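Local atomic coordinates of enoyl-CoA hydratase (Mycobacterium smegmatis, PDB entry 3PE8), a protein that probably catalyses the reversible hydration of 2-enoyl-CoA thioesters to 3-hydroxyacyl-CoA, and binds a zinc ion. Residues D53-I58 and A201-L206; R143-Q146 and L152-R155; Q166-L169 and L173-E176. All coordinates share one frame; numbering follows the deposited sequence.

Interaction 1. Residues D53-I58 and A201-L206; sequences DVDVVI and AVRALL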
ATOM      1  N   ASP A  53     -36.940  -6.173   5.640  1.00 21.35           N
ATOM      2  CA  ASP A  53     -37.575  -7.324   4.993  1.00 21.36           C
ATOM      3  C   ASP A  53     -36.660  -8.019   3.962  1.00 19.66           C
ATOM      4  O   ASP A  53     -37.029  -9.085   3.442  1.00 19.89           O
ATOM      5  CB  ASP A  53     -38.883  -6.909   4.316  1.00 22.63           C
ATOM      6  CG  ASP A  53     -39.931  -6.387   5.321  1.00 27.72           C
ATOM      7  OD1 ASP A  53     -39.961  -6.850   6.479  1.00 29.06           O
ATOM      8  OD2 ASP A  53     -40.713  -5.494   4.933  1.00 30.02           O
ATOM      9  N   VAL A  54     -35.471  -7.463   3.726  1.00 16.79           N
ATOM     10  CA  VAL A  54     -34.581  -7.959   2.657  1.00 14.95           C
ATOM     11  C   VAL A  54     -33.258  -8.447   3.226  1.00 13.76           C
ATOM     12  O   VAL A  54     -32.597  -7.735   4.000  1.00 14.44           O
ATOM     13  CB  VAL A  54     -34.296  -6.831   1.649  1.00 14.57           C
ATOM     14  CG1 VAL A  54     -33.269  -7.288   0.569  1.00 15.21           C
ATOM     15  CG2 VAL A  54     -35.620  -6.341   1.009  1.00 15.02           C
ATOM     16  N   ASP A  55     -32.878  -9.663   2.866  1.00 13.14           N
ATOM     17  CA  ASP A  55     -31.549 -10.181   3.233  1.00 13.32           C
ATOM     18  C   ASP A  55     -30.546 -10.180   2.083  1.00 11.89           C
ATOM     19  O   ASP A  55     -29.342 -10.072   2.315  1.00 12.49           O
ATOM     20  CB  ASP A  55     -31.636 -11.609   3.771  1.00 14.40           C
ATOM     21  CG  ASP A  55     -32.234 -11.691   5.143  1.00 17.43           C
ATOM     22  OD1 ASP A  55     -32.248 -10.686   5.914  1.00 18.76           O
ATOM     23  OD2 ASP A  55     -32.701 -12.799   5.447  1.00 18.74           O
ATOM     24  N   VAL A  56     -31.032 -10.393   0.861  1.00 11.32           N
ATOM     25  CA  VAL A  56     -30.199 -10.634  -0.324  1.00  9.89           C
ATOM     26  C   VAL A  56     -30.834  -9.933  -1.521  1.00  9.76           C
ATOM     27  O   VAL A  56     -32.075  -9.827  -1.602  1.00 10.49           O
ATOM     28  CB  VAL A  56     -30.044 -12.172  -0.645  1.00 10.00           C
ATOM     29  CG1 VAL A  56     -29.237 -12.431  -1.915  1.00 10.11           C
ATOM     30  CG2 VAL A  56     -29.404 -12.908   0.561  1.00 10.94           C
ATOM     31  N   VAL A  57     -29.989  -9.370  -2.389  1.00  9.60           N
ATOM     32  CA  VAL A  57     -30.425  -8.746  -3.639  1.00  9.61           C
ATOM     33  C   VAL A  57     -29.949  -9.578  -4.845  1.00  9.75           C
ATOM     34  O   VAL A  57     -28.779 -10.037  -4.861  1.00  9.54           O
ATOM     35  CB  VAL A  57     -29.874  -7.294  -3.775  1.00  9.62           C
ATOM     36  CG1 VAL A  57     -30.288  -6.675  -5.109  1.00 11.84           C
ATOM     37  CG2 VAL A  57     -30.390  -6.383  -2.623  1.00 11.16           C
ATOM     38  N   ILE A  58     -30.833  -9.766  -5.832  1.00  9.47           N
ATOM     39  CA  ILE A  58     -30.455 -10.260  -7.159  1.00  9.42           C
ATOM     40  C   ILE A  58     -30.626  -9.130  -8.154  1.00  9.57           C
ATOM     41  O   ILE A  58     -31.703  -8.512  -8.188  1.00 11.22           O
ATOM     42  CB  ILE A  58     -31.328 -11.490  -7.585  1.00  9.55           C
ATOM     43  CG1 ILE A  58     -31.131 -12.654  -6.612  1.00 10.02           C
ATOM     44  CG2 ILE A  58     -31.031 -11.914  -9.046  1.00  8.64           C
ATOM     45  CD1 ILE A  58     -32.116 -13.802  -6.789  1.00 10.33           C
ATOM     46  N   ALA A 201     -24.076 -12.347  11.044  1.00 14.19           N
ATOM     47  CA  ALA A 201     -22.751 -12.806  10.646  1.00 13.77           C
ATOM     48  C   ALA A 201     -22.471 -12.637   9.139  1.00 13.49           C
ATOM     49  O   ALA A 201     -21.367 -12.218   8.727  1.00 13.82           O
ATOM     50  CB  ALA A 201     -22.567 -14.273  11.061  1.00 13.64           C
ATOM     51  N   VAL A 202     -23.459 -12.961   8.302  1.00 12.99           N
ATOM     52  CA  VAL A 202     -23.366 -12.744   6.834  1.00 12.43           C
ATOM     53  C   VAL A 202     -22.960 -11.272   6.568  1.00 12.07           C
ATOM     54  O   VAL A 202     -22.022 -10.967   5.815  1.00 12.81           O
ATOM     55  CB  VAL A 202     -24.681 -13.122   6.131  1.00 12.55           C
ATOM     56  CG1 VAL A 202     -24.810 -12.486   4.716  1.00 13.51           C
ATOM     57  CG2 VAL A 202     -24.872 -14.662   6.109  1.00 13.77           C
ATOM     58  N   ARG A 203     -23.682 -10.349   7.198  1.00 11.99           N
ATOM     59  CA  ARG A 203     -23.445  -8.934   6.972  1.00 10.92           C
ATOM     60  C   ARG A 203     -22.109  -8.479   7.531  1.00 11.39           C
ATOM     61  O   ARG A 203     -21.424  -7.688   6.893  1.00 12.71           O
ATOM     62  CB  ARG A 203     -24.599  -8.096   7.529  1.00 11.75           C
ATOM     63  CG  ARG A 203     -25.907  -8.361   6.773  1.00 12.94           C
ATOM     64  CD  ARG A 203     -27.103  -7.641   7.421  1.00 15.08           C
ATOM     65  NE  ARG A 203     -28.373  -8.245   6.965  1.00 16.33           N
ATOM     66  CZ  ARG A 203     -29.575  -7.838   7.358  1.00 20.18           C
ATOM     67  NH1 ARG A 203     -29.685  -6.836   8.223  1.00 22.74           N
ATOM     68  NH2 ARG A 203     -30.674  -8.435   6.903  1.00 22.41           N
ATOM     69  N   ALA A 204     -21.739  -8.957   8.716  1.00 11.89           N
ATOM     70  CA  ALA A 204     -20.448  -8.606   9.302  1.00 11.91           C
ATOM     71  C   ALA A 204     -19.287  -9.132   8.433  1.00 12.14           C
ATOM     72  O   ALA A 204     -18.308  -8.416   8.161  1.00 12.35           O
ATOM     73  CB  ALA A 204     -20.358  -9.126  10.766  1.00 12.80           C
ATOM     74  N   LEU A 205     -19.418 -10.356   7.947  1.00 11.42           N
ATOM     75  CA  LEU A 205     -18.367 -10.937   7.129  1.00 12.27           C
ATOM     76  C   LEU A 205     -18.302 -10.231   5.777  1.00 11.26           C
ATOM     77  O   LEU A 205     -17.215  -9.886   5.306  1.00 10.63           O
ATOM     78  CB  LEU A 205     -18.521 -12.444   6.976  1.00 13.78           C
ATOM     79  CG  LEU A 205     -17.372 -13.105   6.212  1.00 16.99           C
ATOM     80  CD1 LEU A 205     -15.920 -12.683   6.598  1.00 18.20           C
ATOM     81  CD2 LEU A 205     -17.521 -14.624   6.298  1.00 19.31           C
ATOM     82  N   LEU A 206     -19.447  -9.961   5.150  1.00 10.59           N
ATOM     83  CA  LEU A 206     -19.422  -9.246   3.851  1.00  9.88           C
ATOM     84  C   LEU A 206     -18.905  -7.792   3.984  1.00 10.88           C
ATOM     85  O   LEU A 206     -18.153  -7.313   3.154  1.00 10.98           O
ATOM     86  CB  LEU A 206     -20.774  -9.305   3.132  1.00  9.69           C
ATOM     87  CG  LEU A 206     -20.755  -8.710   1.734  1.00 10.07           C
ATOM     88  CD1 LEU A 206     -19.711  -9.425   0.824  1.00 11.20           C
ATOM     89  CD2 LEU A 206     -22.139  -8.781   1.100  1.00 11.19           C
TER
HETATM   90  O   HOH W   1     -28.501 -10.178   4.948  1.00 12.57           O
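In this crotonase-fold subunit, Asp-55 and Arg-203 tie the entry to core strand 56-61 to the beginning of the long C-terminal helix 199-234. The backbones stay well apart, with the CA atoms of Asp-55 and Arg-203 9.0 Å from each other, and the arginine spans the gap. Its CG leaves the helix anti to the carbonyl carbon (chi1 -65°), and the chain then runs extended to NE. NH2 of Arg-203 reaches OD1 of Asp-55 at 2.9 Å, forming a salt bridge whose hydrogen bond is weak because the N-H...O angle is only 123°. The carboxylate oxygen sits at the edge of the guanidinium, near its plane, although the two flat groups are turned 61° apart. Asp-55 OD1 also pairs with Arg-18, so one oxygen serves two positive groups, an arrangement that would probably stabilise the ionised acid. Val-54 O lies oblique to the guanidinium, 3.6 Å from Arg-203 NH2. The hydrogen bond to this carbonyl comes from Lys-93. A second, solvent-mediated link runs beside the salt bridge: Arg-203 NE donates to a water at 2.8 Å, and that water donates to the backbone O of Asp-55, also at 2.8 Å.

Interaction 2. Residues R143-Q146 and L152-R155; sequences RLPQ and LARR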
ATOM      1  N   ARG A 143     -11.323  -3.594 -11.518  1.00  7.86           N
ATOM      2  CA  ARG A 143     -12.016  -4.836 -11.210  1.00  7.85           C
ATOM      3  C   ARG A 143     -11.948  -5.897 -12.305  1.00  7.50           C
ATOM      4  O   ARG A 143     -12.064  -7.085 -11.990  1.00  8.19           O
ATOM      5  CB  ARG A 143     -13.470  -4.577 -10.817  1.00  8.40           C
ATOM      6  CG  ARG A 143     -13.627  -3.684  -9.602  1.00  8.34           C
ATOM      7  CD  ARG A 143     -15.047  -3.699  -8.999  1.00  9.81           C
ATOM      8  NE  ARG A 143     -15.035  -2.816  -7.845  1.00 10.66           N
ATOM      9  CZ  ARG A 143     -15.300  -1.509  -7.869  1.00 10.98           C
ATOM     10  NH1 ARG A 143     -15.772  -0.916  -8.961  1.00 10.44           N
ATOM     11  NH2 ARG A 143     -15.104  -0.787  -6.760  1.00 13.63           N
ATOM     12  N   LEU A 144     -11.795  -5.512 -13.557  1.00  7.42           N
ATOM     13  CA  LEU A 144     -11.705  -6.535 -14.629  1.00  7.16           C
ATOM     14  C   LEU A 144     -10.448  -7.366 -14.467  1.00  8.07           C
ATOM     15  O   LEU A 144     -10.538  -8.591 -14.367  1.00  8.84           O
ATOM     16  CB  LEU A 144     -11.922  -5.952 -16.012  1.00  7.96           C
ATOM     17  CG  LEU A 144     -12.061  -6.999 -17.113  1.00  6.99           C
ATOM     18  CD1 LEU A 144     -13.259  -7.952 -16.911  1.00  9.32           C
ATOM     19  CD2 LEU A 144     -12.102  -6.291 -18.456  1.00  7.84           C
ATOM     20  N   PRO A 145      -9.254  -6.756 -14.312  1.00  8.60           N
ATOM     21  CA  PRO A 145      -8.089  -7.663 -14.030  1.00  8.87           C
ATOM     22  C   PRO A 145      -8.226  -8.450 -12.731  1.00 10.15           C
ATOM     23  O   PRO A 145      -7.802  -9.596 -12.648  1.00 10.32           O
ATOM     24  CB  PRO A 145      -6.888  -6.722 -13.966  1.00 10.15           C
ATOM     25  CG  PRO A 145      -7.383  -5.426 -14.426  1.00 11.25           C
ATOM     26  CD  PRO A 145      -8.844  -5.352 -14.445  1.00  8.45           C
ATOM     27  N   GLN A 146      -8.827  -7.836 -11.711  1.00  8.50           N
ATOM     28  CA  GLN A 146      -9.068  -8.500 -10.432  1.00  9.70           C
ATOM     29  C   GLN A 146      -9.895  -9.785 -10.576  1.00  8.92           C
ATOM     30  O   GLN A 146      -9.629 -10.786  -9.870  1.00 12.17           O
ATOM     31  CB  GLN A 146      -9.754  -7.532  -9.469  1.00  9.08           C
ATOM     32  CG  GLN A 146     -10.058  -8.058  -8.137  1.00 10.10           C
ATOM     33  CD  GLN A 146     -10.872  -7.116  -7.289  1.00 14.08           C
ATOM     34  OE1 GLN A 146     -11.823  -6.498  -7.769  1.00 12.71           O
ATOM     35  NE2 GLN A 146     -10.490  -6.983  -6.009  1.00 14.12           N
ATOM     36  N   LEU A 152      -6.277 -11.487 -19.701  1.00  9.13           N
ATOM     37  CA  LEU A 152      -7.590 -11.530 -20.297  1.00  8.22           C
ATOM     38  C   LEU A 152      -8.280 -10.174 -20.215  1.00  9.08           C
ATOM     39  O   LEU A 152      -8.961  -9.787 -21.163  1.00  8.97           O
ATOM     40  CB  LEU A 152      -8.416 -12.653 -19.695  1.00  9.58           C
ATOM     41  CG  LEU A 152      -9.750 -12.957 -20.328  1.00 12.09           C
ATOM     42  CD1 LEU A 152      -9.658 -13.156 -21.866  1.00 14.78           C
ATOM     43  CD2 LEU A 152     -10.326 -14.234 -19.695  1.00 13.33           C
ATOM     44  N   ALA A 153      -8.106  -9.450 -19.105  1.00  8.10           N
ATOM     45  CA  ALA A 153      -8.666  -8.100 -19.015  1.00  7.95           C
ATOM     46  C   ALA A 153      -8.083  -7.187 -20.103  1.00  8.24           C
ATOM     47  O   ALA A 153      -8.816  -6.436 -20.748  1.00  8.94           O
ATOM     48  CB  ALA A 153      -8.434  -7.475 -17.610  1.00  9.47           C
ATOM     49  N   ARG A 154      -6.765  -7.262 -20.298  1.00  8.85           N
ATOM     50  CA  ARG A 154      -6.126  -6.463 -21.319  1.00  9.10           C
ATOM     51  C   ARG A 154      -6.602  -6.871 -22.701  1.00  8.95           C
ATOM     52  O   ARG A 154      -6.929  -6.002 -23.521  1.00  9.58           O
ATOM     53  CB  ARG A 154      -4.603  -6.498 -21.184  1.00 10.04           C
ATOM     54  CG  ARG A 154      -4.147  -5.807 -19.885  1.00 10.60           C
ATOM     55  CD  ARG A 154      -2.655  -5.743 -19.711  1.00 10.16           C
ATOM     56  NE  ARG A 154      -2.288  -5.297 -18.356  1.00 11.26           N
ATOM     57  CZ  ARG A 154      -1.055  -5.199 -17.908  1.00 13.11           C
ATOM     58  NH1 ARG A 154      -0.023  -5.412 -18.694  1.00 12.75           N
ATOM     59  NH2 ARG A 154      -0.851  -4.856 -16.635  1.00 15.61           N
ATOM     60  N   ARG A 155      -6.726  -8.171 -22.956  1.00  8.74           N
ATOM     61  CA  ARG A 155      -7.227  -8.635 -24.237  1.00  9.07           C
ATOM     62  C   ARG A 155      -8.654  -8.098 -24.458  1.00  9.15           C
ATOM     63  O   ARG A 155      -8.962  -7.599 -25.547  1.00  9.45           O
ATOM     64  CB  ARG A 155      -7.162 -10.169 -24.337  1.00  8.61           C
ATOM     65  CG  ARG A 155      -7.615 -10.711 -25.676  1.00  9.49           C
ATOM     66  CD  ARG A 155      -7.403 -12.209 -25.752  1.00  9.77           C
ATOM     67  NE  ARG A 155      -8.114 -12.725 -26.913  1.00 12.17           N
ATOM     68  CZ  ARG A 155      -7.793 -13.810 -27.593  1.00 12.33           C
ATOM     69  NH1 ARG A 155      -6.733 -14.545 -27.305  1.00 12.44           N
ATOM     70  NH2 ARG A 155      -8.529 -14.140 -28.649  1.00 14.73           N
TER
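Leu-144 begins its contact with Ala-153 at the root of the side chain: its CB stands 4.1 Å from the alanine CB. One bond further on, CG of Leu-144 makes the closest approach of this side chain, 3.7 Å to CB of Ala-153. At the tip, the CD2 branch moves on toward the helix backbone and lies 3.9 Å from both CA and CB of Ala-153. The branch gets there because CG is anti to the backbone N (chi1 -171°), which lays the isobutyl group alongside the alanine. Ala-153 in turn points its single methyl at helix 140-148. The same methyl sits over one face of the Pro-145 ring, 3.5 Å from its N and 3.8 Å from its CD, with the remaining ring carbons at similar range. Pro-145 has no N-H to give to the turn before, and the helix is kinked there. Here two consecutive helices of the crotonase fold, 140-148 and 150-159, follow each other almost directly, meeting through the methyl of Ala-153, set against Leu-144 and Pro-145; the CA atoms of Pro-145 and Ala-153 come within 5.0 Å. The zinc-binding side chains of Glu-109 and His-129 are each about 8 Å from that of Leu-144, which also packs on Leu-112 of helix 106-113. Tyr-209 of a neighbouring subunit rests against both Leu-144 and Pro-145. On the far helix, Arg-154 forms a salt bridge with Asp-115 of that same neighbouring subunit.

Interaction 3. Residues Q166-L169 and L173-E176; sequences QDAL and LVTE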
ATOM      1  N   GLN A 166     -18.811 -19.523 -20.970  1.00 12.34           N
ATOM      2  CA  GLN A 166     -17.927 -20.616 -20.572  1.00 13.26           C
ATOM      3  C   GLN A 166     -16.530 -20.109 -20.284  1.00 12.21           C
ATOM      4  O   GLN A 166     -15.881 -20.573 -19.336  1.00 11.60           O
ATOM      5  CB  GLN A 166     -17.928 -21.740 -21.603  1.00 15.02           C
ATOM      6  CG  GLN A 166     -19.220 -22.550 -21.498  1.00 18.61           C
ATOM      7  CD  GLN A 166     -19.401 -23.340 -20.135  1.00 24.63           C
ATOM      8  OE1 GLN A 166     -18.428 -23.820 -19.503  1.00 29.25           O
ATOM      9  NE2 GLN A 166     -20.655 -23.496 -19.711  1.00 27.26           N
ATOM     10  N   ASP A 167     -16.056 -19.178 -21.099  1.00 11.41           N
ATOM     11  CA  ASP A 167     -14.727 -18.606 -20.853  1.00 12.03           C
ATOM     12  C   ASP A 167     -14.727 -17.751 -19.599  1.00 11.16           C
ATOM     13  O   ASP A 167     -13.714 -17.749 -18.855  1.00 12.03           O
ATOM     14  CB  ASP A 167     -14.192 -17.846 -22.088  1.00 12.27           C
ATOM     15  CG  ASP A 167     -13.726 -18.799 -23.234  1.00 15.70           C
ATOM     16  OD1 ASP A 167     -13.670 -20.046 -23.031  1.00 21.37           O
ATOM     17  OD2 ASP A 167     -13.424 -18.290 -24.346  1.00 20.53           O
ATOM     18  N   ALA A 168     -15.843 -17.075 -19.303  1.00  9.77           N
ATOM     19  CA  ALA A 168     -15.993 -16.300 -18.066  1.00  9.84           C
ATOM     20  C   ALA A 168     -15.912 -17.215 -16.842  1.00  9.52           C
ATOM     21  O   ALA A 168     -15.261 -16.878 -15.843  1.00  9.86           O
ATOM     22  CB  ALA A 168     -17.338 -15.494 -18.051  1.00 10.59           C
ATOM     23  N   LEU A 169     -16.518 -18.404 -16.957  1.00 10.37           N
ATOM     24  CA  LEU A 169     -16.448 -19.408 -15.872  1.00 10.48           C
ATOM     25  C   LEU A 169     -14.991 -19.898 -15.692  1.00 11.03           C
ATOM     26  O   LEU A 169     -14.475 -19.923 -14.537  1.00 12.24           O
ATOM     27  CB  LEU A 169     -17.402 -20.569 -16.162  1.00 10.71           C
ATOM     28  CG  LEU A 169     -17.446 -21.668 -15.097  1.00 11.90           C
ATOM     29  CD1 LEU A 169     -17.984 -21.182 -13.743  1.00 12.98           C
ATOM     30  CD2 LEU A 169     -18.296 -22.834 -15.678  1.00 15.02           C
ATOM     31  N   LEU A 173     -14.614 -15.108 -13.608  1.00 10.43           N
ATOM     32  CA  LEU A 173     -15.480 -13.953 -13.583  1.00  9.44           C
ATOM     33  C   LEU A 173     -16.872 -14.291 -13.050  1.00  9.93           C
ATOM     34  O   LEU A 173     -17.508 -13.436 -12.455  1.00  9.75           O
ATOM     35  CB  LEU A 173     -15.570 -13.307 -14.980  1.00 10.30           C
ATOM     36  CG  LEU A 173     -16.456 -12.102 -15.155  1.00  9.16           C
ATOM     37  CD1 LEU A 173     -16.084 -10.898 -14.272  1.00 10.83           C
ATOM     38  CD2 LEU A 173     -16.489 -11.656 -16.655  1.00 12.20           C
ATOM     39  N   VAL A 174     -17.338 -15.508 -13.322  1.00  9.18           N
ATOM     40  CA  VAL A 174     -18.619 -15.994 -12.822  1.00  8.81           C
ATOM     41  C   VAL A 174     -18.385 -17.290 -12.067  1.00  9.09           C
ATOM     42  O   VAL A 174     -17.383 -18.020 -12.288  1.00 11.07           O
ATOM     43  CB  VAL A 174     -19.688 -16.190 -13.923  1.00  9.01           C
ATOM     44  CG1 VAL A 174     -19.874 -14.891 -14.714  1.00  9.74           C
ATOM     45  CG2 VAL A 174     -19.331 -17.374 -14.857  1.00 11.56           C
ATOM     46  N   THR A 175     -19.307 -17.579 -11.160  1.00  9.82           N
ATOM     47  CA  THR A 175     -19.200 -18.783 -10.328  1.00 10.17           C
ATOM     48  C   THR A 175     -19.869 -20.038 -10.907  1.00 10.89           C
ATOM     49  O   THR A 175     -19.586 -21.189 -10.495  1.00 11.19           O
ATOM     50  CB  THR A 175     -19.778 -18.569  -8.930  1.00  9.84           C
ATOM     51  OG1 THR A 175     -21.192 -18.317  -8.971  1.00 10.29           O
ATOM     52  CG2 THR A 175     -19.036 -17.437  -8.155  1.00 10.02           C
ATOM     53  N   GLU A 176     -20.768 -19.826 -11.867  1.00 11.35           N
ATOM     54  CA  GLU A 176     -21.663 -20.863 -12.355  1.00 11.75           C
ATOM     55  C   GLU A 176     -22.268 -20.405 -13.677  1.00 11.06           C
ATOM     56  O   GLU A 176     -22.562 -19.220 -13.843  1.00 10.20           O
ATOM     57  CB  GLU A 176     -22.756 -21.104 -11.301  1.00 12.45           C
ATOM     58  CG  GLU A 176     -23.666 -22.250 -11.561  1.00 15.11           C
ATOM     59  CD  GLU A 176     -24.685 -22.499 -10.442  1.00 17.68           C
ATOM     60  OE1 GLU A 176     -24.826 -21.684  -9.485  1.00 16.14           O
ATOM     61  OE2 GLU A 176     -25.413 -23.525 -10.560  1.00 19.26           O
TER
HETATM   62  O   HOH W   2     -15.401 -19.985 -11.954  1.00 28.04           O
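The flat peptide group joining Thr-175 to Glu-176 carries the CD1 methyl of Leu-169 on one face, 3.6 Å from Thr-175 C and equally far from Glu-176 N. A second flat group, the carbonyl of Ala-168, receives the N-H of Leu-173 at 2.9 Å, with the donor tilted 22° from the carbonyl plane. That bond, from residue i+5 back to residue i, lies where helix 165-171 ends and the crotonase-fold chain turns aside toward strand 177-178. It is moderately bent, with an N-H...O angle of 136°. Apolar groups fill in beside it. CB of Ala-168 points toward the loop and lies 4.2 Å from CB of Leu-173; one methyl of Val-174, CG2, touches the same alanine. Val-174 CG2 stands between its own backbone N and carbonyl carbon, and from there it meets the backbone of Leu-169, 3.7 Å from N and CA of that leucine, with CB slightly farther off. Leu-169 sends CG anti to its N (chi1 -179°), which carries CD1 past Val-174 to the peptide beyond. Phe-125 of strand 124-126 packs against Ala-168, Leu-173 and Val-174 together. The polar ends of the loop face other partners: Thr-175 OG1 is hydrogen-bonded to Leu-117 O and to Arg-155 of a neighbouring subunit, and Glu-176 OE1 forms a salt bridge with that same Arg-155, while Glu-176 OE2 forms one with Arg-189. Between helix end and loop, a single water donates to two carbonyls, Leu-169 O at 2.7 Å and Val-174 O at 2.8 Å.

In the fold
Along the chain, interactions 2 and 3 follow one another in series, and both are nested inside the loop closed by interaction 1. Interaction 1 joins strand 56-61 to helix 199-234; interaction 3 leads into strand 177-178, an outermost strand of the same six-stranded sheet, and the two centres are about 23 Å apart. Interaction 2 lies about 27 Å from interaction 1 and about 14 Å from interaction 3, centre to centre, among the helices near the zinc site. None of the three touches another within the chain. In the six-chain assembly, however, the 152-155 helix of one subunit meets the 173-176 loop of another, so interactions 2 and 3 also belong to the subunit interface.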